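Local coordinates for beta-1,4-exocellulase (Thermobifida fusca, PDB 4B4H), which is the catalytic domain of a family 6 cellobiohydrolase, an exocellulase that probably hydrolyses beta-1,4-glycosidic bonds in cellulose, at residues N5-G9 and A10-V14. Numbering follows the deposited sequence.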
ATOM      1  N   ASN A   5      15.806   3.054 -12.122  1.00 11.84           N
ATOM      2  CA  ASN A   5      14.922   2.091 -11.499  1.00 10.31           C
ATOM      3  C   ASN A   5      15.723   1.384 -10.425  1.00  9.52           C
ATOM      4  O   ASN A   5      16.618   0.605 -10.728  1.00  9.52           O
ATOM      5  CB  ASN A   5      14.426   1.083 -12.538  1.00 10.20           C
ATOM      6  CG  ASN A   5      13.437   0.085 -11.967  1.00  9.74           C
ATOM      7  OD1 ASN A   5      13.267  -0.025 -10.740  1.00  9.70           O
ATOM      8  ND2 ASN A   5      12.788  -0.659 -12.851  1.00  9.53           N
ATOM      9  N   PRO A   6      15.437   1.680  -9.153  1.00  8.79           N
ATOM     10  CA  PRO A   6      16.306   1.102  -8.126  1.00  8.47           C
ATOM     11  C   PRO A   6      16.228  -0.419  -8.028  1.00  8.51           C
ATOM     12  O   PRO A   6      17.124  -1.039  -7.465  1.00  8.17           O
ATOM     13  CB  PRO A   6      15.809   1.748  -6.825  1.00  8.52           C
ATOM     14  CG  PRO A   6      14.440   2.286  -7.143  1.00  8.44           C
ATOM     15  CD  PRO A   6      14.476   2.647  -8.591  1.00  8.65           C
ATOM     16  N   PHE A   7      15.157  -1.007  -8.557  1.00  8.90           N
ATOM     17  CA  PHE A   7      14.976  -2.456  -8.570  1.00  9.36           C
ATOM     18  C   PHE A   7      15.729  -3.142  -9.711  1.00  9.98           C
ATOM     19  O   PHE A   7      15.953  -4.355  -9.674  1.00 10.58           O
ATOM     20  CB  PHE A   7      13.476  -2.788  -8.624  1.00  9.32           C
ATOM     21  CG  PHE A   7      12.730  -2.326  -7.413  1.00  9.17           C
ATOM     22  CD1 PHE A   7      12.648  -3.129  -6.272  1.00  9.11           C
ATOM     23  CD2 PHE A   7      12.116  -1.075  -7.400  1.00  8.81           C
ATOM     24  CE1 PHE A   7      11.956  -2.690  -5.144  1.00  9.17           C
ATOM     25  CE2 PHE A   7      11.436  -0.629  -6.272  1.00  8.72           C
ATOM     26  CZ  PHE A   7      11.354  -1.438  -5.149  1.00  8.96           C
ATOM     27  N   GLU A   8      16.130  -2.358 -10.706  1.00 10.66           N
ATOM     28  CA  GLU A   8      16.812  -2.886 -11.889  1.00 10.75           C
ATOM     29  C   GLU A   8      18.255  -3.303 -11.551  1.00 11.19           C
ATOM     30  O   GLU A   8      19.012  -2.518 -10.973  1.00 10.75           O
ATOM     31  CB  GLU A   8      16.768  -1.855 -13.008  1.00 11.25           C
ATOM     32  CG  GLU A   8      17.455  -2.266 -14.293  1.00 11.88           C
ATOM     33  CD  GLU A   8      17.151  -1.315 -15.433  1.00 12.51           C
ATOM     34  OE1 GLU A   8      16.983  -0.106 -15.192  1.00 13.65           O
ATOM     35  OE2 GLU A   8      17.093  -1.780 -16.584  1.00 12.13           O
ATOM     36  N   GLY A   9      18.603  -4.549 -11.882  1.00 11.34           N
ATOM     37  CA  GLY A   9      19.945  -5.087 -11.629  1.00 11.76           C
ATOM     38  C   GLY A   9      20.370  -5.122 -10.170  1.00 11.86           C
ATOM     39  O   GLY A   9      21.556  -4.993  -9.854  1.00 12.33           O
ATOM     40  N   ALA A  10      19.399  -5.278  -9.279  1.00 11.62           N
ATOM     41  CA  ALA A  10      19.653  -5.317  -7.852  1.00 11.52           C
ATOM     42  C   ALA A  10      19.122  -6.605  -7.237  1.00 11.39           C
ATOM     43  O   ALA A  10      18.087  -7.116  -7.659  1.00 11.78           O
ATOM     44  CB  ALA A  10      19.007  -4.112  -7.181  1.00 11.40           C
ATOM     45  N   LYS A  11      19.848  -7.137  -6.254  1.00 11.38           N
ATOM     46  CA  LYS A  11      19.297  -8.124  -5.336  1.00 11.29           C
ATOM     47  C   LYS A  11      18.269  -7.420  -4.442  1.00 10.94           C
ATOM     48  O   LYS A  11      18.356  -6.209  -4.231  1.00 10.75           O
ATOM     49  CB  LYS A  11      20.397  -8.719  -4.446  1.00 11.84           C
ATOM     50  CG  LYS A  11      21.212  -9.855  -5.058  1.00 12.55           C
ATOM     51  CD  LYS A  11      22.574  -9.367  -5.522  1.00 13.29           C
ATOM     52  CE  LYS A  11      23.688 -10.307  -5.089  1.00 13.55           C
ATOM     53  NZ  LYS A  11      24.949 -10.117  -5.862  1.00 14.31           N
ATOM     54  N   LEU A  12      17.310  -8.168  -3.918  1.00 10.77           N
ATOM     55  CA  LEU A  12      16.327  -7.594  -3.005  1.00 10.73           C
ATOM     56  C   LEU A  12      16.534  -8.089  -1.571  1.00 10.49           C
ATOM     57  O   LEU A  12      16.787  -9.269  -1.336  1.00 11.21           O
ATOM     58  CB  LEU A  12      14.886  -7.869  -3.474  1.00 10.55           C
ATOM     59  CG  LEU A  12      14.567  -7.810  -4.982  1.00 10.58           C
ATOM     60  CD1 LEU A  12      13.137  -8.281  -5.246  1.00 10.61           C
ATOM     61  CD2 LEU A  12      14.820  -6.435  -5.598  1.00 10.71           C
ATOM     62  N   TYR A  13      16.413  -7.166  -0.617  1.00  9.91           N
ATOM     63  CA  TYR A  13      16.513  -7.481   0.814  1.00  9.86           C
ATOM     64  C   TYR A  13      15.556  -8.600   1.233  1.00  9.61           C
ATOM     65  O   TYR A  13      14.405  -8.606   0.809  1.00  9.39           O
ATOM     66  CB  TYR A  13      16.172  -6.235   1.639  1.00  9.96           C
ATOM     67  CG  TYR A  13      16.327  -6.409   3.128  1.00  9.94           C
ATOM     68  CD1 TYR A  13      17.570  -6.694   3.683  1.00  9.99           C
ATOM     69  CD2 TYR A  13      15.225  -6.314   3.988  1.00  9.51           C
ATOM     70  CE1 TYR A  13      17.728  -6.854   5.045  1.00 10.11           C
ATOM     71  CE2 TYR A  13      15.373  -6.472   5.363  1.00  9.87           C
ATOM     72  CZ  TYR A  13      16.638  -6.758   5.879  1.00  9.94           C
ATOM     73  OH  TYR A  13      16.855  -6.915   7.231  1.00 10.01           O
ATOM     74  N   VAL A  14      16.028  -9.517   2.079  1.00  9.42           N
ATOM     75  CA  VAL A  14      15.144 -10.503   2.729  1.00  9.82           C
ATOM     76  C   VAL A  14      15.163 -10.233   4.236  1.00  9.95           C
ATOM     77  O   VAL A  14      16.217 -10.260   4.876  1.00 10.20           O
ATOM     78  CB  VAL A  14      15.538 -11.975   2.416  1.00  9.72           C
ATOM     79  CG1 VAL A  14      14.572 -12.961   3.063  1.00  9.86           C
ATOM     80  CG2 VAL A  14      15.560 -12.212   0.913  1.00  9.96           C
TER
HETATM   81  O   HOH W   1      15.577  -7.122  -8.697  1.00 18.85           O
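The carbonyl O of P6, 3.6 Å from CB of A10, is gripped from outside the segment by T76 OG1 and R128 NH1. R128 NH1 also reaches O of E8, so a single nitrogen serves two carbonyls of the same bend. The chain turns here twice: a type I beta turn runs from N5 to E8, closed by E8 N to N5 O at 3.0 Å, and a type II turn follows from F7 to A10. In the second, G9 takes a positive phi (61°), and F7 O stays 3.6 Å from A10 N without bonding to it. A water joins the two ends of this turn through their carbonyls, giving one hydrogen to F7 O (3.0 Å) and the other to A10 O (2.7 Å). N5 forms an Asx turn: its OD1 accepts from F7 N at 3.0 Å, with the donor well above the carbonyl plane. F7 has CG anti to its carbonyl carbon (chi1 -64°); methyl CD2 of L12 comes to the ring edge, near its plane, 4.0 Å from F7 CD1, the two side chains crossing at about a right angle. The chain then enters short strand 11-12 of the distorted alpha/beta barrel of the GH6 catalytic domain, parallel to strand 75-81 through backbone bonds of K11 and Y13 with T76; P6 and F7 lie against V130 of the next strand, 127-133, while Y13 packs on helix 59-70.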